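Long-range contact in replication protein (Sphinx1.76-related DNA, PDB 6H24), which probably acts in plasmid DNA replication as a Rep3-type initiator, represented here by its N-terminal WH1 domain alone: residues V20-A32 against L45-N57. Sequence-based numbering, arbitrary orientation.
Sequences VEQRLILLAIIEA and LTVHASSYINQFN
Arg23 lies extended over one face of the Phe56 ring. Its CB is near the rim at Phe56 CE2, Arg23 CG comes 3.7 Å from Phe56 CZ, and CD stands over the middle, 3.7 Å from the Phe56 centroid and 7° off the normal, a CH-pi contact. Arg23 NE follows at 3.3 Å from Phe56 CD1, with guanidinium and ring planes 26° apart; Arg23 CZ and NH2 also lie near Phe56 CD1, and NH1 reaches water 1 in a weak bond, the same water meeting Tyr52 OH. An alanine in place of Phe56 would probably leave the Arg23 chain without its aromatic support and its guanidinium freer to swing. Leu27 is a knob among Ser51, Tyr52, Gln55 and Phe56, its CD1 3.6 Å from Tyr52 CB and its CD2 at the Phe56 ring edge. At the start of helix 49-56, the carboxylate of Glu31, in one of its two conformers, meets the N-cap residue His48: Glu31 OE1 accepts His48 N at 3.2 Å on its syn side. Water 2 donates to Ala28 O and Thr46 O. Val47 CG2 packs 3.8 Å from Ala28 CB. Helix 19-34 thus packs across strand 45-48 and helix 49-56, consistent with the winged-helix fold of Rep WH1 domains.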
ATOM      1  N   VAL A  20       4.958 -20.087  -0.476  1.00 23.74           N
ATOM      2  CA  VAL A  20       3.550 -19.858  -0.788  1.00 25.01           C
ATOM      3  C   VAL A  20       3.326 -18.407  -1.208  1.00 22.86           C
ATOM      4  O   VAL A  20       2.456 -18.120  -2.040  1.00 23.85           O
ATOM      5  CB  VAL A  20       2.645 -20.239   0.397  1.00 28.70           C
ATOM      6  CG1 VAL A  20       2.951 -19.383   1.617  1.00 31.41           C
ATOM      7  CG2 VAL A  20       1.184 -20.134  -0.026  1.00 28.65           C
ATOM      8  N   GLU A  21       4.094 -17.474  -0.644  1.00 22.40           N
ATOM      9  CA  GLU A  21       3.969 -16.075  -1.035  1.00 20.05           C
ATOM     10  C   GLU A  21       4.497 -15.856  -2.448  1.00 20.05           C
ATOM     11  O   GLU A  21       3.921 -15.082  -3.219  1.00 21.46           O
ATOM     12  CB  GLU A  21       4.718 -15.187  -0.052  1.00 19.67           C
ATOM     13  CG  GLU A  21       4.158 -15.145   1.357  1.00 20.50           C
ATOM     14  CD  GLU A  21       5.095 -14.397   2.273  1.00 22.81           C
ATOM     15  OE1 GLU A  21       5.863 -15.053   3.012  1.00 23.01           O
ATOM     16  OE2 GLU A  21       5.085 -13.148   2.234  1.00 22.60           O
ATOM     17  N   GLN A  22       5.605 -16.518  -2.790  1.00 21.58           N
ATOM     18  CA  GLN A  22       6.110 -16.475  -4.156  1.00 22.19           C
ATOM     19  C   GLN A  22       5.080 -17.020  -5.134  1.00 23.00           C
ATOM     20  O   GLN A  22       4.863 -16.443  -6.208  1.00 23.37           O
ATOM     21  CB  GLN A  22       7.409 -17.273  -4.259  1.00 27.31           C
ATOM     22  CG  GLN A  22       8.516 -16.730  -3.386  1.00 31.17           C
ATOM     23  CD  GLN A  22       9.819 -17.468  -3.573  1.00 35.94           C
ATOM     24  OE1 GLN A  22       9.930 -18.358  -4.415  1.00 34.24           O
ATOM     25  NE2 GLN A  22      10.820 -17.100  -2.784  1.00 41.25           N
ATOM     26  N   ARG A  23       4.423 -18.118  -4.770  1.00 23.32           N
ATOM     27  CA  ARG A  23       3.433 -18.717  -5.652  1.00 23.43           C
ATOM     28  C   ARG A  23       2.172 -17.867  -5.729  1.00 23.04           C
ATOM     29  O   ARG A  23       1.542 -17.788  -6.791  1.00 23.35           O
ATOM     30  CB  ARG A  23       3.124 -20.137  -5.183  1.00 26.21           C
ATOM     31  CG  ARG A  23       4.276 -21.089  -5.467  1.00 29.39           C
ATOM     32  CD  ARG A  23       4.035 -22.446  -4.867  1.00 34.87           C
ATOM     33  NE  ARG A  23       5.010 -23.429  -5.324  1.00 38.82           N
ATOM     34  CZ  ARG A  23       5.100 -24.661  -4.834  1.00 42.47           C
ATOM     35  NH1 ARG A  23       4.288 -25.039  -3.858  1.00 41.45           N
ATOM     36  NH2 ARG A  23       6.009 -25.503  -5.304  1.00 47.63           N
ATOM     37  N   LEU A  24       1.783 -17.227  -4.625  1.00 21.29           N
ATOM     38  CA  LEU A  24       0.669 -16.286  -4.680  1.00 21.36           C
ATOM     39  C   LEU A  24       0.927 -15.225  -5.747  1.00 21.90           C
ATOM     40  O   LEU A  24       0.050 -14.910  -6.563  1.00 21.07           O
ATOM     41  CB  LEU A  24       0.464 -15.645  -3.310  1.00 22.04           C
ATOM     42  CG  LEU A  24      -0.497 -14.459  -3.241  1.00 22.44           C
ATOM     43  CD1 LEU A  24      -1.920 -14.885  -3.527  1.00 24.73           C
ATOM     44  CD2 LEU A  24      -0.411 -13.814  -1.866  1.00 24.38           C
ATOM     45  N   ILE A  25       2.134 -14.654  -5.744  1.00 20.96           N
ATOM     46  CA  ILE A  25       2.477 -13.617  -6.717  1.00 21.36           C
ATOM     47  C   ILE A  25       2.483 -14.188  -8.131  1.00 22.00           C
ATOM     48  O   ILE A  25       1.922 -13.588  -9.060  1.00 22.62           O
ATOM     49  CB  ILE A  25       3.824 -12.969  -6.350  1.00 21.31           C
ATOM     50  CG1 ILE A  25       3.665 -12.117  -5.091  1.00 22.22           C
ATOM     51  CG2 ILE A  25       4.362 -12.123  -7.505  1.00 22.34           C
ATOM     52  CD1 ILE A  25       4.984 -11.647  -4.507  1.00 22.42           C
ATOM     53  N   LEU A  26       3.126 -15.346  -8.321  1.00 21.40           N
ATOM     54  CA  LEU A  26       3.167 -15.961  -9.646  1.00 21.83           C
ATOM     55  C   LEU A  26       1.756 -16.239 -10.155  1.00 22.61           C
ATOM     56  O   LEU A  26       1.452 -16.008 -11.332  1.00 23.20           O
ATOM     57  CB  LEU A  26       3.992 -17.254  -9.612  1.00 23.33           C
ATOM     58  N   LEU A  27       0.881 -16.744  -9.282  1.00 22.21           N
ATOM     59  CA  LEU A  27      -0.476 -17.063  -9.703  1.00 22.34           C
ATOM     60  C   LEU A  27      -1.247 -15.809 -10.089  1.00 21.97           C
ATOM     61  O   LEU A  27      -2.032 -15.830 -11.043  1.00 22.86           O
ATOM     62  CB  LEU A  27      -1.205 -17.810  -8.585  1.00 23.93           C
ATOM     63  CG  LEU A  27      -0.712 -19.223  -8.287  1.00 26.15           C
ATOM     64  CD1 LEU A  27      -1.296 -19.674  -6.953  1.00 26.45           C
ATOM     65  CD2 LEU A  27      -1.080 -20.189  -9.399  1.00 30.86           C
ATOM     66  N   ALA A  28      -1.080 -14.717  -9.333  1.00 21.33           N
ATOM     67  CA  ALA A  28      -1.747 -13.471  -9.695  1.00 21.26           C
ATOM     68  C   ALA A  28      -1.331 -13.033 -11.093  1.00 22.14           C
ATOM     69  O   ALA A  28      -2.166 -12.573 -11.882  1.00 23.28           O
ATOM     70  CB  ALA A  28      -1.442 -12.383  -8.662  1.00 21.70           C
ATOM     71  N   ILE A  29      -0.041 -13.161 -11.403  1.00 20.17           N
ATOM     72  CA  ILE A  29       0.468 -12.797 -12.728  1.00 21.14           C
ATOM     73  C   ILE A  29      -0.149 -13.681 -13.802  1.00 23.34           C
ATOM     74  O   ILE A  29      -0.614 -13.197 -14.841  1.00 23.37           O
ATOM     75  CB  ILE A  29       2.006 -12.890 -12.751  1.00 21.75           C
ATOM     76  CG1 ILE A  29       2.630 -11.840 -11.837  1.00 22.31           C
ATOM     77  CG2 ILE A  29       2.534 -12.753 -14.176  1.00 22.95           C
ATOM     78  CD1 ILE A  29       4.070 -12.120 -11.486  1.00 23.15           C
ATOM     79  N   ILE A  30      -0.144 -14.992 -13.573  1.00 24.48           N
ATOM     80  CA  ILE A  30      -0.662 -15.942 -14.556  1.00 24.80           C
ATOM     81  C   ILE A  30      -2.152 -15.723 -14.787  1.00 25.14           C
ATOM     82  O   ILE A  30      -2.617 -15.650 -15.931  1.00 26.74           O
ATOM     83  CB  ILE A  30      -0.371 -17.381 -14.093  1.00 27.10           C
ATOM     84  CG1 ILE A  30       1.127 -17.664 -14.187  1.00 28.24           C
ATOM     85  CG2 ILE A  30      -1.178 -18.389 -14.912  1.00 29.57           C
ATOM     86  CD1 ILE A  30       1.538 -18.959 -13.525  1.00 31.03           C
ATOM     87  N   GLU A  31      -2.934 -15.636 -13.704  1.00 23.45           N
ATOM     88  CA  GLU A  31      -4.376 -15.474 -13.865  0.53 24.16           C
ATOM     89  C   GLU A  31      -4.721 -14.142 -14.520  1.00 24.96           C
ATOM     90  O   GLU A  31      -5.696 -14.060 -15.279  1.00 27.69           O
ATOM     91  CB  GLU A  31      -5.078 -15.603 -12.514  0.53 25.64           C
ATOM     92  CG  GLU A  31      -6.591 -15.707 -12.624  0.53 29.15           C
ATOM     93  CD  GLU A  31      -7.238 -16.302 -11.384  0.53 30.15           C
ATOM     94  OE1 GLU A  31      -6.594 -17.119 -10.690  0.53 31.90           O
ATOM     95  OE2 GLU A  31      -8.400 -15.952 -11.099  0.53 34.08           O
ATOM     96  N   ALA A  32      -3.937 -13.093 -14.257  1.00 22.94           N
ATOM     97  CA  ALA A  32      -4.192 -11.810 -14.898  1.00 23.11           C
ATOM     98  C   ALA A  32      -4.080 -11.944 -16.408  1.00 25.11           C
ATOM     99  O   ALA A  32      -5.000 -11.593 -17.153  1.00 26.87           O
ATOM    100  CB  ALA A  32      -3.211 -10.757 -14.380  1.00 23.64           C
ATOM    101  N   LEU A  45      -6.237  -8.019  -8.344  1.00 20.92           N
ATOM    102  CA  LEU A  45      -5.940  -9.233  -9.087  1.00 24.15           C
ATOM    103  C   LEU A  45      -6.485 -10.417  -8.303  1.00 24.93           C
ATOM    104  O   LEU A  45      -6.213 -10.545  -7.109  1.00 25.76           O
ATOM    105  CB  LEU A  45      -4.436  -9.377  -9.285  1.00 24.79           C
ATOM    106  CG  LEU A  45      -3.774  -8.251 -10.071  1.00 25.32           C
ATOM    107  CD1 LEU A  45      -2.274  -8.371 -10.009  1.00 27.53           C
ATOM    108  CD2 LEU A  45      -4.252  -8.307 -11.504  1.00 25.45           C
ATOM    109  N   THR A  46      -7.262 -11.263  -8.967  1.00 25.36           N
ATOM    110  CA  THR A  46      -7.853 -12.428  -8.327  1.00 24.66           C
ATOM    111  C   THR A  46      -6.927 -13.634  -8.454  1.00 23.25           C
ATOM    112  O   THR A  46      -6.266 -13.823  -9.480  1.00 24.23           O
ATOM    113  CB  THR A  46      -9.221 -12.742  -8.939  1.00 27.92           C
ATOM    114  OG1 THR A  46     -10.109 -11.634  -8.722  1.00 31.41           O
ATOM    115  CG2 THR A  46      -9.826 -14.003  -8.325  1.00 27.86           C
ATOM    116  N   VAL A  47      -6.868 -14.431  -7.386  1.00 22.84           N
ATOM    117  CA  VAL A  47      -6.196 -15.727  -7.382  1.00 24.94           C
ATOM    118  C   VAL A  47      -7.173 -16.768  -6.856  1.00 24.45           C
ATOM    119  O   VAL A  47      -7.755 -16.594  -5.779  1.00 24.65           O
ATOM    120  CB  VAL A  47      -4.912 -15.728  -6.530  1.00 26.47           C
ATOM    121  CG1 VAL A  47      -4.316 -17.136  -6.465  1.00 27.73           C
ATOM    122  CG2 VAL A  47      -3.898 -14.743  -7.086  1.00 28.97           C
ATOM    123  N   HIS A  48      -7.368 -17.833  -7.625  1.00 25.62           N
ATOM    124  CA  HIS A  48      -8.229 -18.939  -7.245  1.00 26.96           C
ATOM    125  C   HIS A  48      -7.416 -20.056  -6.613  1.00 25.56           C
ATOM    126  O   HIS A  48      -6.353 -20.424  -7.118  1.00 25.27           O
ATOM    127  CB  HIS A  48      -8.980 -19.497  -8.459  1.00 31.01           C
ATOM    128  CG  HIS A  48     -10.052 -18.597  -8.983  1.00 33.62           C
ATOM    129  ND1 HIS A  48      -9.786 -17.438  -9.678  1.00 33.60           N
ATOM    130  CD2 HIS A  48     -11.401 -18.703  -8.930  1.00 35.82           C
ATOM    131  CE1 HIS A  48     -10.926 -16.860 -10.016  1.00 34.59           C
ATOM    132  NE2 HIS A  48     -11.920 -17.605  -9.571  1.00 36.21           N
ATOM    133  N   ALA A  49      -7.922 -20.608  -5.507  1.00 26.21           N
ATOM    134  CA  ALA A  49      -7.303 -21.812  -4.965  1.00 26.80           C
ATOM    135  C   ALA A  49      -7.260 -22.920  -6.013  1.00 28.91           C
ATOM    136  O   ALA A  49      -6.322 -23.724  -6.027  1.00 30.05           O
ATOM    137  CB  ALA A  49      -8.048 -22.289  -3.717  1.00 28.36           C
ATOM    138  N   SER A  50      -8.260 -22.970  -6.899  1.00 29.21           N
ATOM    139  CA  SER A  50      -8.267 -23.974  -7.956  1.00 32.61           C
ATOM    140  C   SER A  50      -7.057 -23.823  -8.869  1.00 33.21           C
ATOM    141  O   SER A  50      -6.488 -24.822  -9.321  1.00 33.89           O
ATOM    142  CB  SER A  50      -9.559 -23.867  -8.769  1.00 34.93           C
ATOM    143  OG  SER A  50      -9.748 -22.546  -9.253  1.00 35.79           O
ATOM    144  N   SER A  51      -6.637 -22.584  -9.140  1.00 34.20           N
ATOM    145  CA  SER A  51      -5.443 -22.371  -9.956  1.00 35.61           C
ATOM    146  C   SER A  51      -4.190 -22.813  -9.209  1.00 32.88           C
ATOM    147  O   SER A  51      -3.282 -23.406  -9.799  1.00 35.45           O
ATOM    148  CB  SER A  51      -5.330 -20.905 -10.368  1.00 38.06           C
ATOM    149  OG  SER A  51      -6.493 -20.469 -11.048  1.00 42.47           O
ATOM    150  N   TYR A  52      -4.124 -22.523  -7.905  1.00 28.47           N
ATOM    151  CA  TYR A  52      -3.007 -22.993  -7.087  1.00 26.92           C
ATOM    152  C   TYR A  52      -2.905 -24.504  -7.168  1.00 29.80           C
ATOM    153  O   TYR A  52      -1.816 -25.056  -7.391  1.00 30.29           O
ATOM    154  CB  TYR A  52      -3.208 -22.476  -5.651  1.00 27.37           C
ATOM    155  CG  TYR A  52      -2.119 -22.768  -4.632  1.00 30.54           C
ATOM    156  CD1 TYR A  52      -0.777 -22.812  -4.988  1.00 33.84           C
ATOM    157  CD2 TYR A  52      -2.434 -22.888  -3.285  1.00 33.33           C
ATOM    158  CE1 TYR A  52       0.211 -23.052  -4.035  1.00 35.01           C
ATOM    159  CE2 TYR A  52      -1.459 -23.117  -2.330  1.00 34.05           C
ATOM    160  CZ  TYR A  52      -0.140 -23.196  -2.709  1.00 34.96           C
ATOM    161  OH  TYR A  52       0.819 -23.425  -1.742  1.00 36.06           O
ATOM    162  N   ILE A  53      -4.044 -25.182  -7.058  1.00 31.79           N
ATOM    163  CA  ILE A  53      -4.088 -26.633  -7.194  1.00 34.79           C
ATOM    164  C   ILE A  53      -3.624 -27.053  -8.585  1.00 35.21           C
ATOM    165  O   ILE A  53      -2.793 -27.957  -8.732  1.00 39.28           O
ATOM    166  CB  ILE A  53      -5.514 -27.135  -6.901  1.00 37.79           C
ATOM    167  CG1 ILE A  53      -5.846 -26.941  -5.422  1.00 36.37           C
ATOM    168  CG2 ILE A  53      -5.670 -28.591  -7.310  1.00 41.51           C
ATOM    169  CD1 ILE A  53      -7.324 -27.001  -5.127  1.00 36.73           C
ATOM    170  N   ASN A  54      -4.142 -26.393  -9.629  1.00 32.57           N
ATOM    171  CA  ASN A  54      -3.822 -26.802 -10.994  1.00 35.72           C
ATOM    172  C   ASN A  54      -2.372 -26.506 -11.353  1.00 34.96           C
ATOM    173  O   ASN A  54      -1.764 -27.248 -12.136  1.00 36.59           O
ATOM    174  CB  ASN A  54      -4.742 -26.104 -11.999  1.00 41.25           C
ATOM    175  CG  ASN A  54      -6.152 -26.657 -11.990  1.00 51.54           C
ATOM    176  OD1 ASN A  54      -6.395 -27.770 -11.527  1.00 56.54           O
ATOM    177  ND2 ASN A  54      -7.092 -25.880 -12.516  1.00 55.30           N
ATOM    178  N   GLN A  55      -1.806 -25.428 -10.811  1.00 35.71           N
ATOM    179  CA  GLN A  55      -0.458 -25.037 -11.205  1.00 38.49           C
ATOM    180  C   GLN A  55       0.609 -25.793 -10.422  1.00 36.17           C
ATOM    181  O   GLN A  55       1.663 -26.120 -10.976  1.00 37.43           O
ATOM    182  CB  GLN A  55      -0.276 -23.529 -11.023  1.00 42.92           C
ATOM    183  CG  GLN A  55      -0.867 -22.684 -12.148  1.00 51.57           C
ATOM    184  CD  GLN A  55       0.017 -22.651 -13.384  1.00 60.48           C
ATOM    185  OE1 GLN A  55       1.237 -22.791 -13.294  1.00 61.57           O
ATOM    186  NE2 GLN A  55      -0.599 -22.464 -14.547  1.00 66.20           N
ATOM    187  N   PHE A  56       0.367 -26.089  -9.142  1.00 35.43           N
ATOM    188  CA  PHE A  56       1.421 -26.611  -8.281  1.00 36.19           C
ATOM    189  C   PHE A  56       1.108 -27.956  -7.651  1.00 37.11           C
ATOM    190  O   PHE A  56       1.957 -28.489  -6.924  1.00 40.84           O
ATOM    191  CB  PHE A  56       1.756 -25.569  -7.209  1.00 36.87           C
ATOM    192  CG  PHE A  56       2.390 -24.343  -7.781  1.00 38.34           C
ATOM    193  CD1 PHE A  56       3.713 -24.367  -8.185  1.00 40.83           C
ATOM    194  CD2 PHE A  56       1.651 -23.199  -8.001  1.00 37.37           C
ATOM    195  CE1 PHE A  56       4.303 -23.253  -8.742  1.00 39.99           C
ATOM    196  CE2 PHE A  56       2.232 -22.081  -8.561  1.00 35.83           C
ATOM    197  CZ  PHE A  56       3.561 -22.111  -8.937  1.00 37.22           C
ATOM    198  N   ASN A  57      -0.052 -28.541  -7.932  1.00 53.37           N
ATOM    199  CA  ASN A  57      -0.413 -29.849  -7.397  1.00 53.48           C
ATOM    200  C   ASN A  57      -0.128 -29.915  -5.897  1.00 52.95           C
ATOM    201  O   ASN A  57       0.658 -30.728  -5.409  1.00 53.03           O
ATOM    202  CB  ASN A  57       0.325 -30.962  -8.151  1.00 58.20           C
TER
HETATM  203  O   HOH W   1       3.533 -23.540  -1.797  1.00 34.65           O
HETATM  204  O   HOH W   2      -4.962 -12.218 -11.252  1.00 24.34           O